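Long-range contacts in archaeal flagellar ATP-binding protein FlaH (Methanocaldococcus jannaschii DSM 2661, PDB 4WIA), which probably binds and hydrolyses ATP as a RecA/KaiC-like P-loop component of the archaellum, the archaeal motility filament: residues 56-61 against 123-128; 183-188 against 200-205; 7-12 against 22-27; 33-38 against 163-168. One frame throughout, in Å; residues are numbered along the deposited sequence.

Interaction 1 of 4, residues 56-61 against 123-128; sequences YSVTYV and VIIFDS
Tyr60 and Asp127 meet at the C-terminal ends of two neighbouring parallel strands, where Tyr60 OH donates to Asp127 OD2 over 2.9 Å. The hydroxyl reaches that oxygen from its anti side, and ring and carboxylate planes stand 68° apart. Ile125 covers one face of the ring: its CG2 sits over the centre, 4.0 Å from the centroid of the Tyr60 ring, a CH-pi contact, while CD1 of the same isoleucine extends to Val58 CG1. With CG anti to the backbone N (chi1 -164°), Tyr60 carries its ring along the strand toward Asp127. On the other sheet face Val61 CG2 lies 3.8 Å from Phe126 CE1, the two side chains running alongside each other.

Backbone bonds fix this register. Thr59 N donates to Val123 O and Thr59 O accepts from Ile125 N; Val61 N likewise donates to Ile125 O. Asp127 N closes the series on Val61 O at 2.8 Å. Farther out, helix 40-53 packs on Tyr60 and Ile125, and Asp127 OD2 also bonds Ser41 OG while OD1 bonds Thr162 OG1. A phenylalanine in place of Tyr60 would probably keep the packing on Ile125 but leave Asp127 OD2 without one of its two hydroxyl partners. Asp127, at a strand end and bonded to the probable magnesium ligand Ser41, is placed like a Walker B aspartate. The Tyr60 hydroxyl would then probably help steady its carboxylate from the second shell.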
# COMPACT_ATOMS: atom_id res chain seq x y z
N TYR A 56 -5.90 -7.05 -2.37
CA TYR A 56 -6.80 -8.10 -2.86
C TYR A 56 -6.50 -9.48 -2.20
O TYR A 56 -5.46 -9.69 -1.60
CB TYR A 56 -6.72 -8.21 -4.37
CG TYR A 56 -7.02 -6.91 -5.09
CD1 TYR A 56 -8.32 -6.55 -5.39
CD2 TYR A 56 -5.99 -6.03 -5.43
CE1 TYR A 56 -8.61 -5.37 -6.02
CE2 TYR A 56 -6.27 -4.83 -6.07
CZ TYR A 56 -7.57 -4.51 -6.36
OH TYR A 56 -7.88 -3.40 -7.00
N SER A 57 -7.49 -10.38 -2.24
CA SER A 57 -7.32 -11.71 -1.73
C SER A 57 -7.15 -12.64 -2.93
O SER A 57 -7.66 -12.35 -3.98
CB SER A 57 -8.51 -12.13 -0.91
OG SER A 57 -9.73 -11.99 -1.64
N VAL A 58 -6.40 -13.72 -2.75
CA VAL A 58 -6.12 -14.63 -3.81
C VAL A 58 -6.31 -16.08 -3.33
O VAL A 58 -5.89 -16.43 -2.23
CB VAL A 58 -4.66 -14.45 -4.28
CG1 VAL A 58 -4.32 -15.46 -5.35
CG2 VAL A 58 -4.45 -13.05 -4.83
N THR A 59 -6.88 -16.91 -4.19
CA THR A 59 -6.80 -18.32 -4.08
C THR A 59 -5.85 -18.85 -5.15
O THR A 59 -6.01 -18.52 -6.34
CB THR A 59 -8.16 -18.99 -4.31
OG1 THR A 59 -9.03 -18.63 -3.24
CG2 THR A 59 -8.05 -20.55 -4.33
N TYR A 60 -4.89 -19.68 -4.74
CA TYR A 60 -3.97 -20.27 -5.70
C TYR A 60 -4.09 -21.78 -5.62
O TYR A 60 -3.71 -22.36 -4.62
CB TYR A 60 -2.55 -19.78 -5.39
CG TYR A 60 -1.53 -19.98 -6.51
CD1 TYR A 60 -1.22 -21.22 -6.98
CD2 TYR A 60 -0.86 -18.90 -7.06
CE1 TYR A 60 -0.31 -21.43 -7.99
CE2 TYR A 60 0.09 -19.08 -8.06
CZ TYR A 60 0.37 -20.32 -8.53
OH TYR A 60 1.30 -20.56 -9.53
N VAL A 61 -4.55 -22.42 -6.71
CA VAL A 61 -4.70 -23.83 -6.78
C VAL A 61 -3.58 -24.35 -7.67
O VAL A 61 -3.54 -24.02 -8.84
CB VAL A 61 -6.05 -24.21 -7.41
CG1 VAL A 61 -6.26 -25.74 -7.47
CG2 VAL A 61 -7.20 -23.56 -6.66
N VAL A 123 -9.46 -13.17 -6.50
CA VAL A 123 -8.74 -13.67 -7.64
C VAL A 123 -8.54 -15.13 -7.42
O VAL A 123 -8.07 -15.51 -6.36
CB VAL A 123 -7.34 -13.00 -7.74
CG1 VAL A 123 -6.55 -13.55 -8.90
CG2 VAL A 123 -7.48 -11.49 -7.91
N ILE A 124 -8.82 -15.95 -8.44
CA ILE A 124 -8.61 -17.38 -8.31
C ILE A 124 -7.72 -17.89 -9.41
O ILE A 124 -8.01 -17.72 -10.58
CB ILE A 124 -9.96 -18.13 -8.36
CG1 ILE A 124 -10.91 -17.58 -7.26
CG2 ILE A 124 -9.76 -19.61 -8.16
CD1 ILE A 124 -11.84 -16.50 -7.74
N ILE A 125 -6.65 -18.58 -9.02
CA ILE A 125 -5.65 -19.03 -9.98
C ILE A 125 -5.66 -20.57 -10.05
O ILE A 125 -5.51 -21.19 -9.02
CB ILE A 125 -4.28 -18.53 -9.52
CG1 ILE A 125 -4.26 -17.00 -9.58
CG2 ILE A 125 -3.18 -19.07 -10.39
CD1 ILE A 125 -3.04 -16.30 -9.03
N PHE A 126 -5.71 -21.16 -11.27
CA PHE A 126 -5.51 -22.57 -11.44
C PHE A 126 -4.25 -22.83 -12.25
O PHE A 126 -4.22 -22.59 -13.44
CB PHE A 126 -6.71 -23.23 -12.16
CG PHE A 126 -8.00 -23.02 -11.43
CD1 PHE A 126 -8.33 -23.82 -10.39
CD2 PHE A 126 -8.81 -21.96 -11.71
CE1 PHE A 126 -9.48 -23.64 -9.65
CE2 PHE A 126 -9.96 -21.75 -10.97
CZ PHE A 126 -10.28 -22.60 -9.92
N ASP A 127 -3.23 -23.35 -11.59
CA ASP A 127 -1.98 -23.64 -12.24
C ASP A 127 -1.67 -25.11 -11.95
O ASP A 127 -0.97 -25.38 -10.98
CB ASP A 127 -0.91 -22.71 -11.65
CG ASP A 127 0.47 -22.96 -12.23
OD1 ASP A 127 0.52 -23.46 -13.37
OD2 ASP A 127 1.49 -22.63 -11.55
N SER A 128 -2.15 -26.09 -12.73
CA SER A 128 -2.56 -26.01 -14.12
C SER A 128 -4.02 -26.46 -14.28
O SER A 128 -4.43 -27.51 -13.77
CB SER A 128 -1.66 -27.00 -14.86
OG SER A 128 -2.17 -27.45 -16.12

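Interaction 2 of 4, residues 183-188 against 200-205; sequences LIRTEL and KILKYN
A classic beta bulge interrupts the antiparallel hairpin of strands 182-191 and 194-204: Leu202 and Lys203 both face Leu183. Leu183 O takes the amide of Leu202 at 2.8 Å (Leu202 N to Leu183 O) and, weakly, that of Lys203, while Leu183 N donates to Lys203 O from well above the carbonyl plane. Beyond the bulge regular pairing resumes. Arg185 and Lys200 form a hydrogen-bonded pair, Arg185 N to Lys200 O and Lys200 N to Arg185 O, the latter bond nearly straight at 176°. Between this pair and the bulge, Ile184 and Ile201 make a non-hydrogen-bonded pair, their CG1 atoms 4.2 Å apart.

At the bulge, Leu202 turns its side chain to Leu183 and Arg185. Its CG is anti to the carbonyl carbon (chi1 -57°), and CD1 lies between two neighbours, 3.7 Å from Leu183 CD2 and 3.8 Å from Arg185 CB. Leu183 and Lys203 also meet, CB to CB at 4.0 Å; the extended lysine then runs off to give NZ to the backbone oxygens of Ala180 and Arg177. Within the sheet, strand 29-33 pairs with 182-191 along its other edge, and its Ile30 packs against Ile184.

One carbonyl thus serves two consecutive amides, unequally, and Leu202 CD1 makes apolar contact with Leu183 and the CB of Arg185, while the charged ends of Arg185 and Lys203 lead away from the pairing.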
# COMPACT_ATOMS: atom_id res chain seq x y z
N LEU A 183 -5.85 -13.55 -23.31
CA LEU A 183 -5.06 -14.69 -23.66
C LEU A 183 -3.58 -14.34 -23.84
O LEU A 183 -3.22 -13.48 -24.65
CB LEU A 183 -5.57 -15.27 -24.95
CG LEU A 183 -4.80 -16.50 -25.46
CD1 LEU A 183 -5.04 -17.75 -24.59
CD2 LEU A 183 -5.15 -16.80 -26.93
N ILE A 184 -2.73 -15.03 -23.10
CA ILE A 184 -1.33 -14.79 -23.10
C ILE A 184 -0.64 -16.08 -23.44
O ILE A 184 -0.85 -17.11 -22.79
CB ILE A 184 -0.83 -14.36 -21.72
CG1 ILE A 184 -1.58 -13.14 -21.25
CG2 ILE A 184 0.65 -14.08 -21.78
CD1 ILE A 184 -1.30 -12.78 -19.80
N ARG A 185 0.24 -16.02 -24.44
CA ARG A 185 1.04 -17.18 -24.80
C ARG A 185 2.49 -16.98 -24.43
O ARG A 185 3.09 -15.96 -24.76
CB ARG A 185 0.90 -17.46 -26.30
CG ARG A 185 1.83 -18.54 -26.83
CD ARG A 185 1.41 -19.02 -28.18
NE ARG A 185 2.52 -19.60 -28.91
CZ ARG A 185 2.87 -20.90 -28.90
NH1 ARG A 185 2.19 -21.82 -28.21
NH2 ARG A 185 3.92 -21.29 -29.62
N THR A 186 3.06 -17.98 -23.76
CA THR A 186 4.44 -17.94 -23.30
C THR A 186 5.35 -18.87 -24.10
O THR A 186 4.92 -19.95 -24.47
CB THR A 186 4.56 -18.29 -21.82
OG1 THR A 186 3.98 -19.55 -21.56
CG2 THR A 186 3.85 -17.27 -20.99
N GLU A 187 6.58 -18.41 -24.37
CA GLU A 187 7.65 -19.23 -24.96
C GLU A 187 9.02 -18.83 -24.42
O GLU A 187 9.19 -17.80 -23.78
CB GLU A 187 7.71 -19.12 -26.50
CG GLU A 187 6.47 -19.66 -27.21
CD GLU A 187 6.62 -20.04 -28.69
OE1 GLU A 187 7.53 -20.74 -29.16
OE2 GLU A 187 5.72 -19.66 -29.44
N LEU A 188 9.99 -19.69 -24.69
CA LEU A 188 11.36 -19.39 -24.43
C LEU A 188 12.00 -19.03 -25.75
O LEU A 188 11.60 -19.53 -26.79
CB LEU A 188 12.09 -20.60 -23.88
CG LEU A 188 11.77 -21.01 -22.45
CD1 LEU A 188 12.62 -22.24 -22.12
CD2 LEU A 188 12.01 -19.91 -21.43
N LYS A 200 3.29 -13.15 -24.87
CA LYS A 200 2.63 -12.39 -25.87
C LYS A 200 1.12 -12.34 -25.61
O LYS A 200 0.46 -13.38 -25.42
CB LYS A 200 2.92 -12.99 -27.21
CG LYS A 200 2.48 -12.11 -28.35
CD LYS A 200 2.78 -12.82 -29.67
CE LYS A 200 3.27 -11.88 -30.74
NZ LYS A 200 4.03 -12.70 -31.72
N ILE A 201 0.55 -11.14 -25.67
CA ILE A 201 -0.84 -10.96 -25.33
C ILE A 201 -1.59 -11.06 -26.64
O ILE A 201 -1.67 -10.10 -27.38
CB ILE A 201 -1.08 -9.62 -24.65
CG1 ILE A 201 -0.40 -9.62 -23.28
CG2 ILE A 201 -2.58 -9.36 -24.54
CD1 ILE A 201 -0.47 -8.32 -22.49
N LEU A 202 -2.14 -12.23 -26.92
CA LEU A 202 -2.85 -12.47 -28.16
C LEU A 202 -4.23 -11.85 -28.18
O LEU A 202 -4.74 -11.57 -29.22
CB LEU A 202 -2.98 -13.94 -28.42
CG LEU A 202 -1.67 -14.70 -28.47
CD1 LEU A 202 -1.94 -16.20 -28.57
CD2 LEU A 202 -0.84 -14.23 -29.64
N LYS A 203 -4.79 -11.56 -27.02
CA LYS A 203 -6.15 -11.06 -26.96
C LYS A 203 -6.34 -10.44 -25.61
O LYS A 203 -5.81 -10.94 -24.64
CB LYS A 203 -7.07 -12.25 -27.11
CG LYS A 203 -8.56 -12.01 -26.97
CD LYS A 203 -9.22 -13.39 -26.98
CE LYS A 203 -10.70 -13.35 -26.81
NZ LYS A 203 -11.16 -14.75 -26.62
N TYR A 204 -7.09 -9.36 -25.55
CA TYR A 204 -7.25 -8.63 -24.32
C TYR A 204 -8.53 -7.85 -24.38
O TYR A 204 -8.52 -6.66 -24.66
CB TYR A 204 -6.05 -7.66 -24.12
CG TYR A 204 -5.82 -7.13 -22.70
CD1 TYR A 204 -6.67 -7.45 -21.65
CD2 TYR A 204 -4.75 -6.27 -22.42
CE1 TYR A 204 -6.45 -6.95 -20.37
CE2 TYR A 204 -4.52 -5.76 -21.17
CZ TYR A 204 -5.36 -6.10 -20.14
OH TYR A 204 -5.11 -5.61 -18.86
N ASN A 205 -9.65 -8.50 -24.14
CA ASN A 205 -10.93 -7.80 -24.02
C ASN A 205 -10.89 -6.91 -22.79
O ASN A 205 -10.37 -7.31 -21.70
CB ASN A 205 -12.08 -8.76 -23.83
CG ASN A 205 -12.22 -9.77 -24.95
OD1 ASN A 205 -11.77 -9.56 -26.06
ND2 ASN A 205 -12.86 -10.91 -24.64

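Interaction 3 of 4, residues 7-12 against 22-27. With SO4 (sulfate ion), chain D.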
# COMPACT_ATOMS: atom_id res chain seq x y z
N ALA A 7 -8.20 -3.96 -11.25
CA ALA A 7 -7.50 -4.49 -10.14
C ALA A 7 -5.99 -4.22 -10.29
O ALA A 7 -5.42 -4.53 -11.32
CB ALA A 7 -7.74 -5.97 -10.05
N ARG A 8 -5.38 -3.68 -9.24
CA ARG A 8 -3.98 -3.27 -9.26
C ARG A 8 -3.02 -4.34 -8.85
O ARG A 8 -3.28 -5.15 -7.96
CB ARG A 8 -3.86 -2.08 -8.42
CG ARG A 8 -4.72 -0.95 -8.98
CD ARG A 8 -4.12 0.37 -8.60
NE ARG A 8 -3.34 0.94 -9.71
CZ ARG A 8 -2.45 1.92 -9.57
NH1 ARG A 8 -2.20 2.41 -8.36
NH2 ARG A 8 -1.77 2.37 -10.63
N ILE A 9 -1.95 -4.42 -9.61
CA ILE A 9 -0.91 -5.38 -9.40
C ILE A 9 0.47 -4.67 -9.20
O ILE A 9 1.51 -5.35 -9.20
CB ILE A 9 -0.80 -6.34 -10.60
CG1 ILE A 9 -0.65 -5.57 -11.90
CG2 ILE A 9 -2.01 -7.23 -10.69
CD1 ILE A 9 0.45 -6.07 -12.79
N ASP A 10 0.45 -3.38 -8.95
CA ASP A 10 1.64 -2.57 -8.93
C ASP A 10 2.68 -2.97 -7.92
O ASP A 10 2.38 -3.12 -6.78
CB ASP A 10 1.27 -1.15 -8.53
CG ASP A 10 0.13 -0.60 -9.29
OD1 ASP A 10 -0.70 -1.31 -9.83
OD2 ASP A 10 0.04 0.59 -9.32
N LEU A 11 3.92 -3.05 -8.35
CA LEU A 11 5.06 -3.13 -7.47
C LEU A 11 6.13 -2.11 -7.82
O LEU A 11 6.29 -1.71 -8.97
CB LEU A 11 5.67 -4.53 -7.61
CG LEU A 11 4.79 -5.72 -7.31
CD1 LEU A 11 5.57 -7.00 -7.51
CD2 LEU A 11 4.28 -5.69 -5.89
N SER A 12 6.91 -1.72 -6.82
CA SER A 12 7.98 -0.81 -7.06
C SER A 12 8.99 -1.37 -8.07
O SER A 12 9.53 -0.62 -8.87
CB SER A 12 8.71 -0.48 -5.76
OG SER A 12 7.95 0.32 -4.88
N GLY A 22 -2.36 -0.70 -17.05
CA GLY A 22 -2.75 -0.10 -15.77
C GLY A 22 -3.07 -1.09 -14.67
O GLY A 22 -2.95 -0.77 -13.50
N GLY A 23 -3.55 -2.28 -15.05
CA GLY A 23 -4.03 -3.26 -14.11
C GLY A 23 -4.77 -4.35 -14.85
O GLY A 23 -4.81 -4.37 -16.08
N ILE A 24 -5.40 -5.25 -14.10
CA ILE A 24 -6.14 -6.31 -14.69
C ILE A 24 -7.62 -5.98 -14.51
O ILE A 24 -8.02 -5.63 -13.42
CB ILE A 24 -5.84 -7.62 -13.97
CG1 ILE A 24 -4.40 -8.05 -14.20
CG2 ILE A 24 -6.80 -8.72 -14.46
CD1 ILE A 24 -4.08 -8.47 -15.62
N PRO A 25 -8.41 -6.00 -15.60
CA PRO A 25 -9.83 -5.67 -15.43
C PRO A 25 -10.54 -6.71 -14.59
O PRO A 25 -10.36 -7.93 -14.76
CB PRO A 25 -10.40 -5.67 -16.85
CG PRO A 25 -9.22 -5.49 -17.74
CD PRO A 25 -8.06 -6.16 -17.02
N HIS A 26 -11.32 -6.21 -13.67
CA HIS A 26 -12.29 -7.06 -12.98
C HIS A 26 -13.12 -7.87 -14.00
O HIS A 26 -13.43 -7.38 -15.06
CB HIS A 26 -13.16 -6.19 -12.06
CG HIS A 26 -12.46 -5.86 -10.77
ND1 HIS A 26 -12.18 -4.58 -10.36
CD2 HIS A 26 -11.98 -6.67 -9.81
CE1 HIS A 26 -11.51 -4.61 -9.21
NE2 HIS A 26 -11.39 -5.87 -8.85
N GLY A 27 -13.48 -9.11 -13.64
CA GLY A 27 -14.20 -9.99 -14.52
C GLY A 27 -13.34 -10.63 -15.59
O GLY A 27 -13.86 -11.15 -16.53
S SO4 D . 7.96 -4.01 -4.24
O1 SO4 D . 8.88 -3.30 -3.33
O2 SO4 D . 8.61 -4.20 -5.55
O3 SO4 D . 7.61 -5.32 -3.66
O4 SO4 D . 6.73 -3.20 -4.41
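Ala7 and Ile24 form a single antiparallel hydrogen-bonded pair, with Ala7 N donating to Ile24 O at 2.7 Å and Ile24 N returning to Ala7 O at 2.9 Å, this second donor lying in the carbonyl plane. Gly23 comes close beside it, its CA 3.4 Å from Ala7 O; a CB on this glycine would run into that same oxygen, so the strand could hardly approach so closely with any other residue there.

The methyl of Ala7 lies over one face of the His26 imidazole, its CB 4.2 Å from the centroid of the His26 ring, a CH-pi contact that leans somewhat off the ring normal. The ring is brought back over Ala7 because His26 CG lies beside its own backbone N (chi1 -79°). With an alanine here in place of the histidine, the methyl of Ala7 would probably lose its flat cover and a gap would open beside Tyr56, which also packs on the imidazole. Farther along, Ile9 CG2 meets Ile24 CG1 more loosely, at 4.3 Å.

The Ala7-Ile24 pair belongs to the small two-stranded sheet of 6-7 and 24-25, separate from the large central one, and the intervening chain includes helix 16-19. Phe51 and Ile158 both pack on Ala7, so the small sheet lies against helix 40-53 and strand 158-163. Past it the segment turns outward to the subunit interface: Ser12 N donates at 2.8 Å to O4 of the chain D sulfate, probably from the crystallisation liquor. The same ion is also held by Arg13 and by Lys84 and Arg55 of a neighbouring subunit, while Ser12 OG bonds Tyr56 O of that subunit.

Interaction 4 of 4, residues 33-38 against 163-168. With SO4 (sulfate ion), chain E; SO4 (sulfate ion), chain F.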
# COMPACT_ATOMS: atom_id res chain seq x y z
N GLU A 33 -1.06 -19.76 -21.78
CA GLU A 33 -0.89 -20.99 -22.50
C GLU A 33 0.53 -21.07 -23.01
O GLU A 33 0.99 -20.18 -23.75
CB GLU A 33 -1.88 -21.05 -23.69
CG GLU A 33 -1.57 -22.17 -24.71
CD GLU A 33 -2.56 -22.31 -25.85
OE1 GLU A 33 -3.43 -21.43 -26.03
OE2 GLU A 33 -2.46 -23.34 -26.57
N GLY A 34 1.21 -22.17 -22.71
CA GLY A 34 2.54 -22.38 -23.24
C GLY A 34 3.05 -23.70 -22.74
O GLY A 34 2.51 -24.26 -21.79
N GLU A 35 4.13 -24.17 -23.34
CA GLU A 35 4.75 -25.41 -22.95
C GLU A 35 5.45 -25.35 -21.58
O GLU A 35 5.58 -24.30 -20.95
CB GLU A 35 5.74 -25.84 -24.02
CG GLU A 35 5.07 -25.98 -25.36
CD GLU A 35 5.86 -26.80 -26.34
OE1 GLU A 35 5.50 -26.74 -27.54
OE2 GLU A 35 6.81 -27.49 -25.93
N GLU A 36 5.89 -26.51 -21.12
CA GLU A 36 6.63 -26.57 -19.87
C GLU A 36 7.76 -25.59 -19.89
O GLU A 36 8.37 -25.42 -20.93
CB GLU A 36 7.24 -27.96 -19.70
CG GLU A 36 6.26 -29.10 -19.82
CD GLU A 36 6.84 -30.43 -19.43
OE1 GLU A 36 6.07 -31.31 -19.01
OE2 GLU A 36 8.07 -30.61 -19.57
N SER A 37 8.08 -25.01 -18.74
CA SER A 37 9.31 -24.19 -18.54
C SER A 37 9.31 -22.85 -19.27
O SER A 37 10.35 -22.24 -19.41
CB SER A 37 10.55 -24.97 -18.97
OG SER A 37 10.55 -26.26 -18.41
N THR A 38 8.16 -22.41 -19.75
CA THR A 38 8.07 -21.16 -20.46
C THR A 38 7.67 -20.00 -19.54
O THR A 38 7.49 -18.87 -20.00
CB THR A 38 7.16 -21.28 -21.70
OG1 THR A 38 5.78 -21.48 -21.34
CG2 THR A 38 7.62 -22.42 -22.59
N VAL A 163 -2.31 -23.33 -19.05
CA VAL A 163 -2.60 -24.39 -19.94
C VAL A 163 -1.31 -24.85 -20.61
O VAL A 163 -0.60 -24.02 -21.21
CB VAL A 163 -3.54 -23.87 -21.03
CG1 VAL A 163 -3.68 -24.88 -22.17
CG2 VAL A 163 -4.89 -23.51 -20.45
N ASN A 164 -0.99 -26.13 -20.51
CA ASN A 164 0.09 -26.71 -21.29
C ASN A 164 -0.52 -27.38 -22.49
O ASN A 164 -1.23 -28.36 -22.35
CB ASN A 164 0.88 -27.70 -20.45
CG ASN A 164 2.00 -28.40 -21.24
OD1 ASN A 164 2.05 -28.38 -22.47
ND2 ASN A 164 2.90 -29.04 -20.51
N PRO A 165 -0.26 -26.86 -23.70
CA PRO A 165 -1.00 -27.39 -24.84
C PRO A 165 -0.69 -28.86 -25.16
O PRO A 165 -1.47 -29.49 -25.87
CB PRO A 165 -0.58 -26.47 -26.01
CG PRO A 165 0.72 -25.89 -25.60
CD PRO A 165 0.65 -25.78 -24.10
N LYS A 166 0.42 -29.39 -24.63
CA LYS A 166 0.75 -30.81 -24.80
C LYS A 166 -0.18 -31.79 -24.07
O LYS A 166 -0.13 -33.02 -24.27
CB LYS A 166 2.18 -31.09 -24.36
CG LYS A 166 3.20 -30.63 -25.38
CD LYS A 166 4.61 -30.60 -24.79
CE LYS A 166 5.68 -30.76 -25.86
NZ LYS A 166 5.67 -32.15 -26.38
N GLU A 167 -1.02 -31.25 -23.22
CA GLU A 167 -1.79 -32.05 -22.31
C GLU A 167 -3.18 -32.18 -22.86
O GLU A 167 -3.91 -33.02 -22.39
CB GLU A 167 -1.86 -31.41 -20.92
CG GLU A 167 -0.70 -31.68 -19.98
CD GLU A 167 -0.90 -31.12 -18.56
OE1 GLU A 167 -0.39 -31.74 -17.60
OE2 GLU A 167 -1.52 -30.07 -18.37
N LEU A 168 -3.56 -31.36 -23.85
CA LEU A 168 -4.92 -31.35 -24.36
C LEU A 168 -4.95 -31.27 -25.87
O LEU A 168 -4.07 -30.66 -26.48
CB LEU A 168 -5.67 -30.15 -23.82
CG LEU A 168 -5.78 -30.05 -22.31
CD1 LEU A 168 -6.47 -28.74 -21.98
CD2 LEU A 168 -6.54 -31.21 -21.71
S SO4 E . 6.16 -23.05 -16.46
O1 SO4 E . 5.82 -22.63 -17.86
O2 SO4 E . 7.44 -22.46 -16.08
O3 SO4 E . 5.24 -22.58 -15.39
O4 SO4 E . 6.26 -24.50 -16.65
S SO4 F . 3.04 -27.14 -17.17
O1 SO4 F . 3.42 -26.49 -18.43
O2 SO4 F . 4.09 -27.25 -16.11
O3 SO4 F . 2.75 -28.51 -17.66
O4 SO4 F . 1.84 -26.52 -16.49
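Glu33 and Val163 are neighbours on adjacent parallel strands, and one backbone hydrogen bond joins the chains as they leave the sheet: Gly34 N to Val163 O, 3.0 Å, with a CA-H...O contact from Glu33 CA to the same oxygen. A second such contact runs from Asn164 CA to Gly34 O.

Packing follows. Pro165 CD rests 3.3 Å from Gly34 O, and Pro165 CB touches Glu33 OE2, a carboxylate oxygen whose charge is met by Arg177. Asn164 ND2 lies 3.4 Å from Glu36 CG, the amide and carboxylate planes 67° apart.

Among the polar groups, Asn164 OD1 accepts from Lys166 N in an Asx turn, which should limit rotation of the amide and leaves ND2 to donate to a sulfate oxygen, O3 of chain F, at 2.9 Å. Glu35 OE2 and Lys166 NZ attract only at longer range, 4.8 Å apart. A type II turn runs from Glu35 to Thr38, and Ser37 N donates to O4 of the chain E sulfate at 2.8 Å. The amides of Gly39, Lys40 and Ser41 bind this ion too, that of Thr38 weakly.

Such amides curled round an anion between a strand and helix 40-53 mark a P-loop (Walker A), the chain E sulfate probably standing where ATP phosphate would bind.

How the interactions relate
From the N terminus, interaction 3 closes first, a short loop whose ends pair as the small 6-7/24-25 sheet. Interaction 4 then opens at residues 33-38 and closes only at 163-168, and interaction 1 lies nested inside that long loop, pairing strands 58-62 and 123-127 of the central sheet. Interaction 2 follows in series as the hairpin 182-191/194-204, which continues the same sheet beyond strand 29-33. Interactions 2 and 4 join where Ile184 O pairs with Glu33 N and Thr186 OG1 with Thr38 OG1. Tyr56 links interaction 1 to interaction 3, and Tyr204 brings interaction 2 against residues 22-27.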